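Local structure of TqaA (Penicillium aethiopicum, 5EGF) at residues L384-Q389 and V432-E437; T268-V273 and L462-S467. The protein probably closes a peptide held on a phosphopantetheine carrier into a ring, as the C-terminal condensation-like domain of a fungal nonribosomal peptide synthetase. The protein carries 2 engineered substitutions. All coordinates share one frame; numbering follows the deposited sequence.

Interaction 1 of 2, residues L384-Q389 and V432-E437; sequences LSLIVQ and VWIFTE. With C8E ((hydroxyethyloxy)tri(ethyloxy)octane), chain B; EDO (1,2-ethanediol), chain Y.
Ile-387 lies against the indole of Trp-433 where strands 386-390 and 432-438 pair in parallel inside the six-stranded mixed sheet of the condensation domain, a fold of the CoA-dependent acyltransferase clan. The Ile-387 CD1 methyl sits over the six-membered ring in a CH-pi contact, 3.9 Å from the centroid and 21° off the ring normal, while CG2 comes within 3.4 Å of Trp-433 CZ3. With CG1 anti to the carbonyl carbon (chi1 -54°), Ile-387 extends alongside the indole, both side chains pointing the same way. On the same face of the sheet Gln-389 runs extended beside Phe-435, its amide plane 83° from the ring plane. On the other face Leu-386 CD1 bridges two residues of the partner strand, 3.8 Å from Val-432 CG1 and 3.7 Å from Ile-434 CD1.

Five backbone bonds set this register: the donors Ile-387 N and Gln-389 N lie nearly in line with the C=O groups of Val-432 and Ile-434, whereas the last bond, Thr-436 N to Gln-389 O, is longer at 3.2 Å. Further out, Trp-433 NE1 is held by Glu-431 OE2, and Phe-330 and Phe-426 meet the indole edge-to-face, which together would restrict its rotation. Helix 283-299 covers the face carrying Leu-386 and Val-388, and strand 303-310 continues the sheet beyond 386-390. At the start of the pairing, C16 of a detergent-like C8E molecule lies 3.8 Å from Val-432 CG2, and an ethanediol, probably from the crystallisation liquor, accepts a straight hydrogen bond from Ser-385 N, 2.8 Å to its O1.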
loop_
_atom_site.group_PDB
_atom_site.type_symbol
_atom_site.label_atom_id
_atom_site.label_comp_id
_atom_site.label_asym_id
_atom_site.label_seq_id
_atom_site.Cartn_x
_atom_site.Cartn_y
_atom_site.Cartn_z
ATOM N N LEU C 384 0.650 -3.499 34.892
ATOM C CA LEU C 384 -0.066 -4.756 34.703
ATOM C C LEU C 384 -0.287 -4.906 33.183
ATOM O O LEU C 384 -0.664 -3.937 32.499
ATOM C CB LEU C 384 -1.397 -4.759 35.449
ATOM C CG LEU C 384 -1.434 -4.706 36.979
ATOM C CD1 LEU C 384 -2.883 -4.516 37.438
ATOM C CD2 LEU C 384 -0.804 -5.965 37.618
ATOM N N SER C 385 -0.000 -6.094 32.652
ATOM C CA SER C 385 0.005 -6.289 31.216
ATOM C C SER C 385 -1.242 -7.038 30.726
ATOM O O SER C 385 -1.604 -6.933 29.553
ATOM C CB SER C 385 1.293 -6.982 30.772
ATOM O OG SER C 385 1.335 -8.328 31.215
ATOM N N LEU C 386 -1.879 -7.786 31.629
ATOM C CA LEU C 386 -3.171 -8.410 31.376
ATOM C C LEU C 386 -4.142 -8.064 32.510
ATOM O O LEU C 386 -3.856 -8.337 33.692
ATOM C CB LEU C 386 -3.032 -9.923 31.260
ATOM C CG LEU C 386 -4.292 -10.755 30.983
ATOM C CD1 LEU C 386 -4.881 -10.388 29.623
ATOM C CD2 LEU C 386 -4.006 -12.265 31.061
ATOM N N ILE C 387 -5.283 -7.466 32.157
ATOM C CA ILE C 387 -6.294 -7.095 33.152
ATOM C C ILE C 387 -7.647 -7.728 32.860
ATOM O O ILE C 387 -8.282 -7.406 31.863
ATOM C CB ILE C 387 -6.468 -5.542 33.267
ATOM C CG1 ILE C 387 -5.134 -4.860 33.534
ATOM C CG2 ILE C 387 -7.479 -5.159 34.344
ATOM C CD1 ILE C 387 -5.256 -3.352 33.838
ATOM N N VAL C 388 -8.097 -8.597 33.761
ATOM C CA VAL C 388 -9.416 -9.212 33.675
ATOM C C VAL C 388 -10.476 -8.435 34.442
ATOM O O VAL C 388 -10.359 -8.239 35.651
ATOM C CB VAL C 388 -9.394 -10.624 34.258
ATOM C CG1 VAL C 388 -10.783 -11.248 34.180
ATOM C CG2 VAL C 388 -8.376 -11.485 33.516
ATOM N N GLN C 389 -11.531 -8.012 33.756
ATOM C CA GLN C 389 -12.624 -7.321 34.432
ATOM C C GLN C 389 -13.979 -7.977 34.172
ATOM O O GLN C 389 -14.492 -7.918 33.071
ATOM C CB GLN C 389 -12.652 -5.844 34.022
ATOM C CG GLN C 389 -13.693 -4.974 34.756
ATOM C CD GLN C 389 -13.573 -3.500 34.412
ATOM O OE1 GLN C 389 -14.566 -2.838 34.113
ATOM N NE2 GLN C 389 -12.357 -2.985 34.430
ATOM N N VAL C 432 -3.487 -5.609 27.817
ATOM C CA VAL C 432 -4.606 -6.308 27.210
ATOM C C VAL C 432 -5.717 -6.384 28.251
ATOM O O VAL C 432 -5.463 -6.811 29.401
ATOM C CB VAL C 432 -4.206 -7.761 26.847
ATOM C CG1 VAL C 432 -5.419 -8.559 26.388
ATOM C CG2 VAL C 432 -3.081 -7.777 25.824
ATOM N N TRP C 433 -6.928 -5.985 27.860
ATOM C CA TRP C 433 -8.091 -6.118 28.732
ATOM C C TRP C 433 -8.922 -7.299 28.268
ATOM O O TRP C 433 -9.055 -7.548 27.052
ATOM C CB TRP C 433 -8.965 -4.858 28.692
ATOM C CG TRP C 433 -8.262 -3.588 29.183
ATOM C CD1 TRP C 433 -7.384 -2.806 28.481
ATOM C CD2 TRP C 433 -8.380 -2.990 30.477
ATOM N NE1 TRP C 433 -6.950 -1.761 29.257
ATOM C CE2 TRP C 433 -7.538 -1.859 30.497
ATOM C CE3 TRP C 433 -9.087 -3.329 31.642
ATOM C CZ2 TRP C 433 -7.404 -1.039 31.633
ATOM C CZ3 TRP C 433 -8.957 -2.515 32.761
ATOM C CH2 TRP C 433 -8.127 -1.375 32.738
ATOM N N ILE C 434 -9.479 -8.017 29.240
ATOM C CA ILE C 434 -10.498 -9.026 28.988
ATOM C C ILE C 434 -11.721 -8.678 29.825
ATOM O O ILE C 434 -11.659 -8.708 31.056
ATOM C CB ILE C 434 -10.028 -10.422 29.384
ATOM C CG1 ILE C 434 -8.766 -10.788 28.608
ATOM C CG2 ILE C 434 -11.126 -11.447 29.156
ATOM C CD1 ILE C 434 -8.130 -12.146 29.026
ATOM N N PHE C 435 -12.833 -8.348 29.163
ATOM C CA PHE C 435 -14.074 -8.027 29.855
ATOM C C PHE C 435 -15.062 -9.128 29.619
ATOM O O PHE C 435 -15.296 -9.505 28.483
ATOM C CB PHE C 435 -14.710 -6.743 29.319
ATOM C CG PHE C 435 -13.860 -5.525 29.472
ATOM C CD1 PHE C 435 -13.876 -4.791 30.646
ATOM C CD2 PHE C 435 -13.061 -5.093 28.424
ATOM C CE1 PHE C 435 -13.085 -3.645 30.772
ATOM C CE2 PHE C 435 -12.269 -3.983 28.547
ATOM C CZ PHE C 435 -12.284 -3.244 29.710
ATOM N N THR C 436 -15.689 -9.611 30.678
ATOM C CA THR C 436 -16.794 -10.541 30.537
ATOM C C THR C 436 -18.096 -9.812 30.859
ATOM O O THR C 436 -18.129 -8.941 31.727
ATOM C CB THR C 436 -16.579 -11.758 31.430
ATOM O OG1 THR C 436 -16.036 -11.325 32.673
ATOM C CG2 THR C 436 -15.556 -12.691 30.798
ATOM N N GLU C 437 -19.156 -10.127 30.122
ATOM C CA GLU C 437 -20.408 -9.396 30.255
ATOM C C GLU C 437 -21.567 -10.359 30.293
ATOM O O GLU C 437 -21.904 -10.950 29.271
ATOM C CB GLU C 437 -20.569 -8.430 29.075
ATOM C CG GLU C 437 -21.318 -7.174 29.373
ATOM C CD GLU C 437 -21.225 -6.174 28.227
ATOM O OE1 GLU C 437 -21.881 -6.389 27.172
ATOM O OE2 GLU C 437 -20.479 -5.173 28.382
HETATM C C1 C8E B . 11.732 -14.695 22.203
HETATM C C2 C8E B . 10.459 -15.158 22.898
HETATM C C3 C8E B . 9.955 -14.133 23.895
HETATM C C4 C8E B . 9.902 -14.783 25.263
HETATM C C5 C8E B . 8.463 -15.137 25.583
HETATM C C6 C8E B . 7.719 -13.870 25.942
HETATM C C7 C8E B . 6.265 -14.177 26.248
HETATM C C8 C8E B . 5.758 -13.097 27.184
HETATM O O9 C8E B . 5.060 -13.645 28.280
HETATM C C10 C8E B . 3.685 -13.326 28.180
HETATM C C11 C8E B . 3.160 -12.562 29.388
HETATM O O12 C8E B . 2.556 -11.359 28.934
HETATM C C13 C8E B . 1.147 -11.355 28.960
HETATM C C14 C8E B . 0.590 -10.141 28.206
HETATM O O15 C8E B . 1.078 -10.106 26.877
HETATM C C16 C8E B . 0.134 -9.795 25.868
HETATM C C17 C8E B . 0.842 -9.812 24.512
HETATM O O18 C8E B . 0.488 -10.921 23.712
HETATM C C19 C8E B . 1.297 -10.930 22.555
HETATM C C20 C8E B . 1.992 -12.261 22.223
HETATM O O21 C8E B . 1.809 -13.260 23.203
HETATM C C1 EDO Y . -0.308 -9.318 34.315
HETATM O O1 EDO Y . 0.595 -8.213 34.306
HETATM C C2 EDO Y . 0.118 -10.353 33.271
HETATM O O2 EDO Y . 1.452 -10.808 33.538
#

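Interaction 2 of 2, residues T268-V273 and L462-S467; sequences TFKGIV and LANNIS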
loop_
_atom_site.group_PDB
_atom_site.type_symbol
_atom_site.label_atom_id
_atom_site.label_comp_id
_atom_site.label_asym_id
_atom_site.label_seq_id
_atom_site.Cartn_x
_atom_site.Cartn_y
_atom_site.Cartn_z
ATOM N N THR C 268 -12.694 -7.189 20.335
ATOM C CA THR C 268 -13.048 -8.499 19.786
ATOM C C THR C 268 -13.975 -9.255 20.755
ATOM O O THR C 268 -13.712 -9.315 21.970
ATOM C CB THR C 268 -11.779 -9.322 19.485
ATOM O OG1 THR C 268 -10.846 -8.513 18.754
ATOM C CG2 THR C 268 -12.115 -10.538 18.671
ATOM N N PHE C 269 -15.053 -9.823 20.219
ATOM C CA PHE C 269 -16.116 -10.409 21.031
ATOM C C PHE C 269 -16.346 -11.876 20.677
ATOM O O PHE C 269 -16.172 -12.282 19.528
ATOM C CB PHE C 269 -17.426 -9.652 20.797
ATOM C CG PHE C 269 -17.332 -8.154 21.020
ATOM C CD1 PHE C 269 -16.859 -7.303 20.020
ATOM C CD2 PHE C 269 -17.744 -7.598 22.217
ATOM C CE1 PHE C 269 -16.788 -5.925 20.223
ATOM C CE2 PHE C 269 -17.676 -6.232 22.437
ATOM C CZ PHE C 269 -17.197 -5.387 21.442
ATOM N N LYS C 270 -16.737 -12.664 21.674
ATOM C CA LYS C 270 -17.182 -14.040 21.487
ATOM C C LYS C 270 -18.219 -14.337 22.552
ATOM O O LYS C 270 -17.909 -14.312 23.735
ATOM C CB LYS C 270 -16.037 -15.019 21.659
ATOM C CG LYS C 270 -16.517 -16.447 21.877
ATOM C CD LYS C 270 -16.360 -17.255 20.608
ATOM C CE LYS C 270 -17.030 -18.624 20.705
ATOM N NZ LYS C 270 -18.059 -18.783 19.632
ATOM N N GLY C 271 -19.454 -14.599 22.147
ATOM C CA GLY C 271 -20.490 -14.947 23.099
ATOM C C GLY C 271 -20.609 -16.450 23.263
ATOM O O GLY C 271 -20.506 -17.211 22.296
ATOM N N ILE C 272 -20.817 -16.886 24.499
ATOM C CA ILE C 272 -21.063 -18.286 24.759
ATOM C C ILE C 272 -22.339 -18.409 25.592
ATOM O O ILE C 272 -22.797 -17.436 26.199
ATOM C CB ILE C 272 -19.881 -18.918 25.535
ATOM C CG1 ILE C 272 -19.665 -18.179 26.864
ATOM C CG2 ILE C 272 -18.595 -18.875 24.720
ATOM C CD1 ILE C 272 -18.710 -18.913 27.849
ATOM N N VAL C 273 -22.915 -19.603 25.618
ATOM C CA VAL C 273 -24.063 -19.869 26.473
ATOM C C VAL C 273 -23.752 -19.506 27.941
ATOM O O VAL C 273 -22.680 -19.837 28.451
ATOM C CB VAL C 273 -24.462 -21.342 26.347
ATOM C CG1 VAL C 273 -25.502 -21.742 27.391
ATOM C CG2 VAL C 273 -24.962 -21.600 24.949
ATOM N N LEU C 462 -7.592 -15.497 21.481
ATOM C CA LEU C 462 -7.692 -15.259 22.927
ATOM C C LEU C 462 -9.128 -15.368 23.436
ATOM O O LEU C 462 -9.405 -16.107 24.389
ATOM C CB LEU C 462 -7.159 -13.870 23.297
ATOM C CG LEU C 462 -7.124 -13.510 24.785
ATOM C CD1 LEU C 462 -6.490 -14.659 25.591
ATOM C CD2 LEU C 462 -6.376 -12.184 25.030
ATOM N N ALA C 463 -10.028 -14.616 22.796
ATOM C CA ALA C 463 -11.450 -14.597 23.144
ATOM C C ALA C 463 -12.079 -15.972 23.026
ATOM O O ALA C 463 -12.856 -16.385 23.892
ATOM C CB ALA C 463 -12.194 -13.623 22.264
ATOM N N ASN C 464 -11.768 -16.675 21.940
ATOM C CA ASN C 464 -12.281 -18.013 21.769
ATOM C C ASN C 464 -11.729 -18.986 22.817
ATOM O O ASN C 464 -12.488 -19.741 23.412
ATOM C CB ASN C 464 -11.977 -18.522 20.363
ATOM C CG ASN C 464 -12.820 -17.836 19.292
ATOM O OD1 ASN C 464 -13.557 -16.884 19.555
ATOM N ND2 ASN C 464 -12.695 -18.312 18.073
ATOM N N ASN C 465 -10.414 -18.972 23.028
ATOM C CA ASN C 465 -9.801 -19.882 23.991
ATOM C C ASN C 465 -10.352 -19.671 25.389
ATOM O O ASN C 465 -10.724 -20.640 26.060
ATOM C CB ASN C 465 -8.280 -19.748 24.000
ATOM C CG ASN C 465 -7.633 -20.441 22.827
ATOM O OD1 ASN C 465 -8.234 -21.319 22.204
ATOM N ND2 ASN C 465 -6.401 -20.057 22.519
ATOM N N ILE C 466 -10.415 -18.409 25.821
ATOM C CA ILE C 466 -10.934 -18.112 27.144
ATOM C C ILE C 466 -12.393 -18.553 27.226
ATOM O O ILE C 466 -12.816 -19.111 28.246
ATOM C CB ILE C 466 -10.846 -16.602 27.513
ATOM C CG1 ILE C 466 -9.415 -16.069 27.466
ATOM C CG2 ILE C 466 -11.444 -16.359 28.864
ATOM C CD1 ILE C 466 -8.496 -16.723 28.435
ATOM N N SER C 467 -13.162 -18.281 26.164
ATOM C CA SER C 467 -14.550 -18.773 26.037
ATOM C C SER C 467 -14.692 -20.299 26.216
ATOM O O SER C 467 -15.498 -20.772 27.012
ATOM C CB SER C 467 -15.126 -18.392 24.669
ATOM O OG SER C 467 -15.949 -17.254 24.774
#
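Lys-270 crosses Asn-464 at about a right angle, where the edge strand 265-272 of the six-stranded sheet packs against helix 456-475, which covers that face. The two short segments run almost the same way, 24° apart, with their axes 7.8 Å from each other at closest approach. Lys-270 sets its CG anti to the backbone N (chi1 163°) and then bends at chi2, which lays its methylenes against the helix: CG approaches Ser-467 OG at 3.1 Å, and CD lies 3.0 Å from Asn-464 OD1. Nearer the backbone, Lys-270 CB faces Ala-463 CB at 4.1 Å. Two residues on, Ile-272 also points toward the helix and brings CG2 to 3.1 Å from Ser-467 OG, a hydroxyl thus met on two adjacent sides by the isoleucine methyl and the lysine CG. Ile-272 reaches Ile-470 and Thr-471 one turn later, and Val-445 of the adjoining strand also touches Ser-467. With an alanine here, lacking the chain beyond CB, a gap would probably open beside the helix where CD and CG now meet Asn-464 OD1 and Ser-467 OG. No hydrogen bond joins the two segments, so the contact relies on carbon groups packed against side-chain oxygens and the small Ala-463.

Both contacts involve the same six-stranded sheet, interaction 1 within it and interaction 2 where a helix packs on its edge strand. Strand 443-450 separates the edge strand of 268-273 from strand 432-438, and the centres of the two contacts are 13 Å apart. They meet directly where Val-432 CG1 packs on Leu-462 CD2 at 4.0 Å. Helix 283-299 touches Leu-386 and Val-388 and, from the other side of segment 462-467, Leu-462 and Ile-466. The side chain of Gln-389 is about 7 Å from the side chain of Asn-392 and from Gly-183, which bind phosphopantetheine in another structure of this protein, though the arm is absent here; interaction 2 lies away from these sites.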